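Local coordinates for uncharacterized protein (Peptoclostridium difficile 630, PDB 4YCS) that is of unknown function but is a putative lipoprotein fragment related to PnrA-like substrate-binding proteins of ABC transporters, and so may take part in solute uptake, at residues 31-34 / 35-39; 79-82 / 83-87; 111-115 / 116-120. All coordinates share one frame; numbering follows the deposited sequence.

Contact 1: 31-34 / 35-39; sequences ALNN and AQKKL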
ATOM      1  N   ALA A  31       5.359  -8.986   4.905  1.00 41.15           N
ATOM      2  CA  ALA A  31       6.048  -7.764   5.317  1.00 41.23           C
ATOM      3  C   ALA A  31       5.218  -6.943   6.332  1.00 40.45           C
ATOM      4  O   ALA A  31       5.759  -6.404   7.310  1.00 40.09           O
ATOM      5  CB  ALA A  31       6.356  -6.940   4.103  1.00 42.18           C
ATOM      6  N   LEU A  32       3.909  -6.882   6.073  1.00 39.87           N
ATOM      7  CA  LEU A  32       2.975  -6.112   6.895  1.00 39.76           C
ATOM      8  C   LEU A  32       2.819  -6.791   8.247  1.00 39.41           C
ATOM      9  O   LEU A  32       2.996  -6.160   9.298  1.00 41.71           O
ATOM     10  CB  LEU A  32       1.629  -5.969   6.196  1.00 38.84           C
ATOM     11  CG  LEU A  32       0.552  -5.110   6.898  1.00 38.69           C
ATOM     12  CD1 LEU A  32       1.053  -3.701   7.119  1.00 38.67           C
ATOM     13  CD2 LEU A  32      -0.743  -5.065   6.093  1.00 39.12           C
ATOM     14  N   ASN A  33       2.585  -8.082   8.213  1.00 39.10           N
ATOM     15  CA  ASN A  33       2.582  -8.877   9.429  1.00 45.16           C
ATOM     16  C   ASN A  33       3.862  -8.786  10.273  1.00 44.82           C
ATOM     17  O   ASN A  33       3.791  -8.715  11.500  1.00 43.86           O
ATOM     18  CB  ASN A  33       2.237 -10.313   9.124  1.00 50.29           C
ATOM     19  CG  ASN A  33       1.463 -10.951  10.252  1.00 62.77           C
ATOM     20  OD1 ASN A  33       2.033 -11.669  11.064  1.00 65.03           O
ATOM     21  ND2 ASN A  33       0.159 -10.642  10.342  1.00 62.22           N
ATOM     22  N   ASN A  34       5.020  -8.750   9.619  1.00 41.68           N
ATOM     23  CA  ASN A  34       6.309  -8.608  10.302  1.00 43.84           C
ATOM     24  C   ASN A  34       6.473  -7.227  10.945  1.00 42.88           C
ATOM     25  O   ASN A  34       6.982  -7.089  12.059  1.00 43.36           O
ATOM     26  CB  ASN A  34       7.479  -8.829   9.314  1.00 46.33           C
ATOM     27  CG  ASN A  34       7.714 -10.308   8.959  1.00 51.65           C
ATOM     28  OD1 ASN A  34       7.461 -11.199   9.742  1.00 45.54           O
ATOM     29  ND2 ASN A  34       8.243 -10.550   7.758  1.00 54.83           N
ATOM     30  N   ALA A  35       6.054  -6.200  10.231  1.00 41.19           N
ATOM     31  CA  ALA A  35       6.073  -4.855  10.778  1.00 41.81           C
ATOM     32  C   ALA A  35       5.213  -4.776  12.040  1.00 40.72           C
ATOM     33  O   ALA A  35       5.631  -4.189  13.025  1.00 40.90           O
ATOM     34  CB  ALA A  35       5.605  -3.858   9.742  1.00 41.62           C
ATOM     35  N   GLN A  36       4.044  -5.405  12.005  1.00 40.90           N
ATOM     36  CA  GLN A  36       3.108  -5.392  13.126  1.00 42.32           C
ATOM     37  C   GLN A  36       3.697  -5.987  14.410  1.00 45.38           C
ATOM     38  O   GLN A  36       3.390  -5.535  15.536  1.00 41.33           O
ATOM     39  CB  GLN A  36       1.809  -6.119  12.750  1.00 44.14           C
ATOM     40  CG  GLN A  36       0.747  -6.065  13.846  1.00 49.87           C
ATOM     41  CD  GLN A  36      -0.564  -6.693  13.444  1.00 52.96           C
ATOM     42  OE1 GLN A  36      -0.645  -7.890  13.257  1.00 58.78           O
ATOM     43  NE2 GLN A  36      -1.604  -5.885  13.334  1.00 52.38           N
ATOM     44  N   LYS A  37       4.557  -6.984  14.232  1.00 47.85           N
ATOM     45  CA  LYS A  37       5.232  -7.613  15.324  1.00 49.92           C
ATOM     46  C   LYS A  37       6.253  -6.697  15.995  1.00 49.86           C
ATOM     47  O   LYS A  37       6.537  -6.837  17.171  1.00 50.53           O
ATOM     48  CB  LYS A  37       5.923  -8.871  14.845  1.00 55.67           C
ATOM     49  CG  LYS A  37       4.952  -9.915  14.347  1.00 63.73           C
ATOM     50  CD  LYS A  37       5.687 -11.196  14.003  1.00 71.73           C
ATOM     51  CE  LYS A  37       4.714 -12.275  13.557  1.00 79.41           C
ATOM     52  NZ  LYS A  37       5.408 -13.578  13.378  1.00 86.36           N
ATOM     53  N   LYS A  38       6.804  -5.757  15.267  1.00 49.54           N
ATOM     54  CA  LYS A  38       7.782  -4.852  15.852  1.00 54.05           C
ATOM     55  C   LYS A  38       7.158  -3.549  16.331  1.00 54.56           C
ATOM     56  O   LYS A  38       7.775  -2.828  17.092  1.00 61.04           O
ATOM     57  CB  LYS A  38       8.866  -4.531  14.831  1.00 58.03           C
ATOM     58  CG  LYS A  38       9.598  -5.772  14.338  1.00 63.65           C
ATOM     59  CD  LYS A  38      10.344  -5.542  13.033  1.00 65.84           C
ATOM     60  CE  LYS A  38      10.764  -6.860  12.388  1.00 68.73           C
ATOM     61  NZ  LYS A  38      11.862  -7.502  13.154  1.00 69.33           N
ATOM     62  N   LEU A  39       5.961  -3.231  15.862  1.00 46.10           N
ATOM     63  CA  LEU A  39       5.363  -1.965  16.148  1.00 48.36           C
ATOM     64  C   LEU A  39       4.009  -2.145  16.810  1.00 46.35           C
ATOM     65  O   LEU A  39       3.442  -3.221  16.810  1.00 50.94           O
ATOM     66  CB  LEU A  39       5.152  -1.219  14.837  1.00 47.93           C
ATOM     67  CG  LEU A  39       6.309  -1.196  13.840  1.00 50.70           C
ATOM     68  CD1 LEU A  39       5.774  -0.915  12.431  1.00 49.76           C
ATOM     69  CD2 LEU A  39       7.335  -0.158  14.284  1.00 51.00           C
TER
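The flat groups here are the side-chain amides of Asn33 and Gln36, one turn apart on the outer side of helix 22-38. Their planes are turned 67° from each other, so they do not stack. The Asn33 amide approaches Gln36 only loosely, Asn33 ND2 lying 4.1 Å from Gln36 OE1. Its other terminal atom, Asn33 OD1, meets the Lys37 chain, 3.7 Å from CE. The helix is the crossover of the beta-alpha-beta unit formed with strands 8-15 and 41-48, and this is its last part.

Gln36 has CG anti to the backbone N (chi1 -176°), and its chain runs on extended. This carries the amide toward strand 41-48, where NE2 is hydrogen-bonded to Ile41 O. Lys37 is also extended. Its CG lies 3.3 Å from Asn33 O, so the aliphatic part of the lysine covers that carbonyl. Lys38 does the same for the next one, laying CG, CD and CE beside Asn34 O.

The inner side is apolar. Leu32 packs on Val10, Met12 and Thr43, while Ala31 and Ala35 face Leu119 and Ile123 of helix 118-127. Two regular backbone bonds run through the helix here, Ala35 N to Ala31 O at 2.9 Å and Gln36 N to Leu32 O at 3.0 Å. The bonds weaken toward the helix end. Lys37 N has two weak acceptors, Asn33 O and Asn34 O. Asn34 O also takes a weak bond from Lys38 N, 3.5 Å away.

Contact 2: 79-82 / 83-87; sequences PLEM and VAKKY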
ATOM      1  N   PRO A  79      -5.316   4.821 -10.562  1.00 45.96           N
ATOM      2  CA  PRO A  79      -6.324   5.182  -9.558  1.00 43.68           C
ATOM      3  C   PRO A  79      -5.726   5.746  -8.275  1.00 43.76           C
ATOM      4  O   PRO A  79      -6.356   6.573  -7.644  1.00 43.91           O
ATOM      5  CB  PRO A  79      -7.068   3.877  -9.293  1.00 44.98           C
ATOM      6  CG  PRO A  79      -6.167   2.823  -9.799  1.00 47.19           C
ATOM      7  CD  PRO A  79      -5.412   3.408 -10.944  1.00 43.60           C
ATOM      8  N   LEU A  80      -4.510   5.343  -7.933  1.00 42.64           N
ATOM      9  CA  LEU A  80      -3.830   5.863  -6.740  1.00 40.38           C
ATOM     10  C   LEU A  80      -3.358   7.287  -6.925  1.00 41.11           C
ATOM     11  O   LEU A  80      -3.482   8.108  -6.015  1.00 41.12           O
ATOM     12  CB  LEU A  80      -2.652   4.982  -6.349  1.00 40.24           C
ATOM     13  CG  LEU A  80      -1.868   5.388  -5.095  1.00 40.90           C
ATOM     14  CD1 LEU A  80      -2.694   5.036  -3.853  1.00 40.83           C
ATOM     15  CD2 LEU A  80      -0.500   4.701  -5.069  1.00 40.96           C
ATOM     16  N   GLU A  81      -2.788   7.595  -8.077  1.00 45.06           N
ATOM     17  CA  GLU A  81      -2.360   8.964  -8.366  1.00 45.61           C
ATOM     18  C   GLU A  81      -3.538   9.943  -8.309  1.00 45.79           C
ATOM     19  O   GLU A  81      -3.442  11.015  -7.709  1.00 47.65           O
ATOM     20  CB  GLU A  81      -1.698   9.030  -9.726  1.00 51.73           C
ATOM     21  CG  GLU A  81      -1.177  10.419 -10.054  1.00 60.36           C
ATOM     22  CD  GLU A  81      -0.269  10.471 -11.274  1.00 71.77           C
ATOM     23  OE1 GLU A  81      -0.327   9.549 -12.138  1.00 70.30           O
ATOM     24  OE2 GLU A  81       0.506  11.456 -11.358  1.00 77.19           O
HETATM   25  N   MSE A  82      -4.644   9.559  -8.930  1.00 46.64           N
HETATM   26  CA  MSE A  82      -5.898  10.333  -8.894  1.00 50.23           C
HETATM   27  C   MSE A  82      -6.380  10.637  -7.481  1.00 46.55           C
HETATM   28  O   MSE A  82      -6.770  11.772  -7.182  1.00 43.86           O
HETATM   29  CB  MSE A  82      -6.975   9.523  -9.630  1.00 55.33           C
HETATM   30  CG  MSE A  82      -8.285  10.289  -9.865  1.00 68.65           C
HETATM   31 SE   MSE A  82      -9.748   9.069 -10.453  0.77 88.61          SE
HETATM   32  CE  MSE A  82     -10.899   9.332  -8.861  1.00 83.38           C
ATOM     33  N   VAL A  83      -6.396   9.624  -6.604  1.00 40.31           N
ATOM     34  CA  VAL A  83      -6.950   9.805  -5.272  1.00 39.27           C
ATOM     35  C   VAL A  83      -5.955  10.545  -4.353  1.00 36.38           C
ATOM     36  O   VAL A  83      -6.330  11.336  -3.521  1.00 35.72           O
ATOM     37  CB  VAL A  83      -7.384   8.460  -4.691  1.00 39.02           C
ATOM     38  CG1 VAL A  83      -7.854   8.617  -3.244  1.00 40.43           C
ATOM     39  CG2 VAL A  83      -8.488   7.844  -5.540  1.00 40.24           C
ATOM     40  N   ALA A  84      -4.680  10.275  -4.517  1.00 36.05           N
ATOM     41  CA  ALA A  84      -3.670  10.933  -3.735  1.00 37.94           C
ATOM     42  C   ALA A  84      -3.657  12.458  -3.878  1.00 40.64           C
ATOM     43  O   ALA A  84      -3.256  13.160  -2.942  1.00 42.01           O
ATOM     44  CB  ALA A  84      -2.305  10.370  -4.087  1.00 39.63           C
ATOM     45  N   LYS A  85      -4.033  12.954  -5.059  1.00 40.95           N
ATOM     46  CA  LYS A  85      -4.214  14.391  -5.278  1.00 45.27           C
ATOM     47  C   LYS A  85      -5.303  14.972  -4.387  1.00 43.06           C
ATOM     48  O   LYS A  85      -5.206  16.157  -4.024  1.00 43.09           O
ATOM     49  CB  LYS A  85      -4.615  14.668  -6.733  1.00 52.25           C
ATOM     50  CG  LYS A  85      -3.514  14.464  -7.754  1.00 59.78           C
ATOM     51  CD  LYS A  85      -3.988  15.004  -9.112  1.00 69.65           C
ATOM     52  CE  LYS A  85      -3.224  14.402 -10.282  1.00 75.66           C
ATOM     53  NZ  LYS A  85      -1.941  15.125 -10.499  1.00 82.15           N
ATOM     54  N   LYS A  86      -6.324  14.161  -4.037  1.00 38.60           N
ATOM     55  CA  LYS A  86      -7.495  14.660  -3.286  1.00 39.11           C
ATOM     56  C   LYS A  86      -7.251  14.625  -1.764  1.00 36.30           C
ATOM     57  O   LYS A  86      -8.032  15.198  -0.983  1.00 34.09           O
ATOM     58  CB  LYS A  86      -8.762  13.847  -3.628  1.00 41.40           C
ATOM     59  CG  LYS A  86      -9.162  13.820  -5.099  1.00 49.30           C
ATOM     60  CD  LYS A  86     -10.517  13.130  -5.346  1.00 55.53           C
ATOM     61  CE  LYS A  86     -10.487  11.633  -5.043  1.00 65.78           C
ATOM     62  NZ  LYS A  86     -11.554  10.792  -5.689  1.00 75.63           N
ATOM     63  N   TYR A  87      -6.171  13.956  -1.333  1.00 33.87           N
ATOM     64  CA  TYR A  87      -5.873  13.831   0.088  1.00 31.40           C
ATOM     65  C   TYR A  87      -4.382  14.080   0.328  1.00 34.54           C
ATOM     66  O   TYR A  87      -3.617  13.121   0.533  1.00 31.91           O
ATOM     67  CB  TYR A  87      -6.325  12.429   0.601  1.00 29.03           C
ATOM     68  CG  TYR A  87      -7.776  12.164   0.432  1.00 28.49           C
ATOM     69  CD1 TYR A  87      -8.685  12.628   1.342  1.00 29.47           C
ATOM     70  CD2 TYR A  87      -8.266  11.517  -0.696  1.00 31.18           C
ATOM     71  CE1 TYR A  87     -10.053  12.452   1.164  1.00 29.79           C
ATOM     72  CE2 TYR A  87      -9.639  11.283  -0.872  1.00 30.03           C
ATOM     73  CZ  TYR A  87     -10.522  11.771   0.072  1.00 32.56           C
ATOM     74  OH  TYR A  87     -11.858  11.563  -0.031  1.00 29.42           O
TER
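Val83 packs tightly against the turn before it, its CG2 3.3 Å from Pro79 O. Both belong to helix 77-84, the crossover of the beta-alpha-beta unit with strands 68-72 and 91-95. CG2 stands beside the backbone N of Val83, and that N is itself hydrogen-bonded to Pro79 O. The same carbonyl therefore meets a methyl and an N-H of one residue. Ala84 repeats the pattern: N bonds to Leu80 O at 2.9 Å, and CB lies 3.2 Å from that oxygen. This side is buried. Leu80 and Ala84 both lie on Phe92 and Ile106, and Val83 reaches Cys62 of helix 54-62.

The outer side is looser and carries charge. Lys85 N makes a weak bond to Glu81 O. Their side chains come near without a salt bridge, Glu81 OE2 and Lys85 NZ being 4.5 Å apart; some attraction is probable. Selenomethionine Met82 and Lys86 run side by side in the same direction. Lys86 also has a long, weak ion pair with Asp59, which is hydrogen-bonded to Tyr87 OH as well. Met82 turns at chi3 (116°), and its terminal CE sits 3.6 Å from Lys86 NZ.

Contact 3: 111-115 / 116-120; sequences YEDNK and SGYLA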
ATOM      1  N   TYR A 111       9.648  -4.553  -6.537  1.00 61.24           N
ATOM      2  CA  TYR A 111       9.362  -5.979  -6.292  1.00 64.71           C
ATOM      3  C   TYR A 111      10.446  -6.612  -5.396  1.00 64.55           C
ATOM      4  O   TYR A 111      10.138  -7.480  -4.583  1.00 63.86           O
ATOM      5  CB  TYR A 111       9.252  -6.731  -7.639  1.00 69.49           C
ATOM      6  CG  TYR A 111       9.200  -8.248  -7.552  1.00 78.12           C
ATOM      7  CD1 TYR A 111       7.987  -8.919  -7.352  1.00 82.44           C
ATOM      8  CD2 TYR A 111      10.364  -9.014  -7.689  1.00 84.42           C
ATOM      9  CE1 TYR A 111       7.940 -10.306  -7.288  1.00 88.57           C
ATOM     10  CE2 TYR A 111      10.324 -10.400  -7.621  1.00 87.43           C
ATOM     11  CZ  TYR A 111       9.109 -11.036  -7.422  1.00 90.92           C
ATOM     12  OH  TYR A 111       9.063 -12.407  -7.353  1.00 98.94           O
ATOM     13  N   GLU A 112      11.695  -6.151  -5.541  1.00 63.77           N
ATOM     14  CA  GLU A 112      12.841  -6.657  -4.762  1.00 69.00           C
ATOM     15  C   GLU A 112      12.735  -6.224  -3.283  1.00 66.10           C
ATOM     16  O   GLU A 112      12.803  -7.027  -2.354  1.00 62.96           O
ATOM     17  CB  GLU A 112      14.161  -6.169  -5.385  1.00 70.73           C
ATOM     18  CG  GLU A 112      14.656  -7.044  -6.554  1.00 81.40           C
ATOM     19  CD  GLU A 112      13.741  -7.042  -7.785  1.00 87.58           C
ATOM     20  OE1 GLU A 112      12.953  -6.069  -7.959  1.00 84.87           O
ATOM     21  OE2 GLU A 112      13.821  -8.011  -8.580  1.00 87.74           O
ATOM     22  N   ASP A 113      12.539  -4.934  -3.094  1.00 61.51           N
ATOM     23  CA  ASP A 113      12.415  -4.353  -1.780  1.00 58.91           C
ATOM     24  C   ASP A 113      11.179  -4.894  -1.036  1.00 57.24           C
ATOM     25  O   ASP A 113      11.196  -5.035   0.178  1.00 56.26           O
ATOM     26  CB  ASP A 113      12.406  -2.816  -1.917  1.00 59.68           C
ATOM     27  CG  ASP A 113      13.807  -2.252  -2.329  1.00 59.23           C
ATOM     28  OD1 ASP A 113      14.788  -2.973  -2.151  1.00 56.07           O
ATOM     29  OD2 ASP A 113      13.926  -1.092  -2.778  1.00 61.72           O
ATOM     30  N   ASN A 114      10.138  -5.250  -1.782  1.00 57.29           N
ATOM     31  CA  ASN A 114       8.930  -5.875  -1.233  1.00 57.73           C
ATOM     32  C   ASN A 114       9.227  -7.124  -0.387  1.00 61.59           C
ATOM     33  O   ASN A 114       8.546  -7.370   0.617  1.00 61.21           O
ATOM     34  CB  ASN A 114       7.962  -6.263  -2.375  1.00 55.97           C
ATOM     35  CG  ASN A 114       6.580  -6.712  -1.880  1.00 53.55           C
ATOM     36  OD1 ASN A 114       5.983  -6.074  -1.024  1.00 52.12           O
ATOM     37  ND2 ASN A 114       6.052  -7.769  -2.462  1.00 50.18           N
ATOM     38  N   LYS A 115      10.234  -7.902  -0.788  1.00 63.06           N
ATOM     39  CA  LYS A 115      10.545  -9.181  -0.114  1.00 65.39           C
ATOM     40  C   LYS A 115      11.903  -9.246   0.615  1.00 60.74           C
ATOM     41  O   LYS A 115      12.250 -10.282   1.145  1.00 60.62           O
ATOM     42  CB  LYS A 115      10.440 -10.336  -1.110  1.00 68.18           C
ATOM     43  CG  LYS A 115      11.316 -10.187  -2.341  1.00 74.07           C
ATOM     44  CD  LYS A 115      11.152 -11.382  -3.282  1.00 78.30           C
ATOM     45  CE  LYS A 115      11.863 -11.156  -4.608  1.00 84.64           C
ATOM     46  NZ  LYS A 115      13.342 -11.132  -4.476  1.00 86.65           N
ATOM     47  N   SER A 116      12.649  -8.147   0.651  1.00 55.83           N
ATOM     48  CA  SER A 116      13.964  -8.104   1.289  1.00 56.66           C
ATOM     49  C   SER A 116      13.952  -7.710   2.778  1.00 57.41           C
ATOM     50  O   SER A 116      15.015  -7.618   3.421  1.00 62.97           O
ATOM     51  CB  SER A 116      14.848  -7.118   0.539  1.00 56.84           C
ATOM     52  OG  SER A 116      14.467  -5.774   0.792  1.00 55.97           O
ATOM     53  N   GLY A 117      12.780  -7.419   3.326  1.00 52.22           N
ATOM     54  CA  GLY A 117      12.736  -6.800   4.668  1.00 48.88           C
ATOM     55  C   GLY A 117      12.646  -5.273   4.598  1.00 45.63           C
ATOM     56  O   GLY A 117      12.322  -4.609   5.565  1.00 42.77           O
ATOM     57  N   TYR A 118      12.915  -4.718   3.434  1.00 45.07           N
ATOM     58  CA  TYR A 118      12.849  -3.285   3.213  1.00 42.98           C
ATOM     59  C   TYR A 118      11.479  -2.741   3.433  1.00 40.45           C
ATOM     60  O   TYR A 118      11.349  -1.681   3.962  1.00 39.27           O
ATOM     61  CB  TYR A 118      13.262  -2.941   1.769  1.00 44.88           C
ATOM     62  CG  TYR A 118      13.323  -1.464   1.450  1.00 42.83           C
ATOM     63  CD1 TYR A 118      12.207  -0.771   1.069  1.00 42.17           C
ATOM     64  CD2 TYR A 118      14.517  -0.777   1.532  1.00 42.68           C
ATOM     65  CE1 TYR A 118      12.272   0.571   0.783  1.00 42.58           C
ATOM     66  CE2 TYR A 118      14.586   0.555   1.229  1.00 41.31           C
ATOM     67  CZ  TYR A 118      13.459   1.219   0.841  1.00 41.26           C
ATOM     68  OH  TYR A 118      13.523   2.568   0.575  1.00 48.65           O
ATOM     69  N   LEU A 119      10.454  -3.458   3.001  1.00 41.62           N
ATOM     70  CA  LEU A 119       9.109  -2.949   3.175  1.00 41.76           C
ATOM     71  C   LEU A 119       8.748  -2.838   4.645  1.00 39.21           C
ATOM     72  O   LEU A 119       8.193  -1.832   5.072  1.00 38.16           O
ATOM     73  CB  LEU A 119       8.083  -3.788   2.426  1.00 42.49           C
ATOM     74  CG  LEU A 119       6.645  -3.241   2.491  1.00 43.53           C
ATOM     75  CD1 LEU A 119       6.566  -1.771   2.098  1.00 45.12           C
ATOM     76  CD2 LEU A 119       5.710  -4.060   1.586  1.00 47.09           C
ATOM     77  N   ALA A 120       9.071  -3.854   5.429  1.00 40.91           N
ATOM     78  CA  ALA A 120       8.726  -3.825   6.886  1.00 42.84           C
ATOM     79  C   ALA A 120       9.431  -2.682   7.581  1.00 40.35           C
ATOM     80  O   ALA A 120       8.902  -2.053   8.504  1.00 40.38           O
ATOM     81  CB  ALA A 120       9.128  -5.136   7.532  1.00 46.34           C
TER
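Asp113 lies against the ring of Tyr118 across the sharp turn that joins helix 111-115 to helix 118-127. Its CB is 3.6 Å from Tyr118 CD1 and nearly as close to CG. Next along the chain, CG of the aspartate stands over one face of the ring, 3.9 Å from Tyr118 CG. At the tip the two oxygens part. OD2 is 4.1 Å above the ring plane, over its centre. OD1 is on the side of Ser116, at a looser distance from OG. The carboxylate and ring planes are only 19° apart, so the two groups are stacked. The Tyr118 side chain leaves its backbone with CG opposite N (chi1 -176°), which brings the ring to this place.

The backbone turn has its own ties. Asp113 O receives two weak bonds, from Ser116 N and from Leu119 N. Ser116 OG accepts from Tyr118 N at 3.2 Å, which makes an ST turn. Gly117 sits at the N-cap of the second helix with a positive phi of 95°, a backbone conformation that glycine adopts readily.

On the inner side Asn114 and Leu119 run alongside each other. Asn114 OD1 is 3.3 Å from Leu119 CD2. This oxygen is buried and has no polar partner, whereas ND2 of the same amide is hydrogen-bonded to Met24 O. Asn114 also packs on Ser27 and Ala28 of helix 22-38. Leu119 touches Ala31 of that helix, Ile95 of strand 91-95 and Ile109 of strand 106-109, the edge strand, which Tyr118 also touches.

In the fold
All three contacts are local and partly buried, each with one side on the protein core and the other toward the surface. Contacts 1 and 2 belong to two crossover helices of the five-stranded parallel sheet. They lie on opposite sides of the chain's centre, about 26 Å apart between centres, and do not touch. Both begin with regular helical bonds that weaken toward the helix end, and both carry lysines outside. Contact 3 is instead a turn between two helices, with weak bonds and a carboxylate on a ring. It touches contact 1 directly: Ala31 CB is 3.9 Å from Leu119 CD2. Thus the apolar side of 31-39 packs on part of 111-120, and 79-87 stands apart.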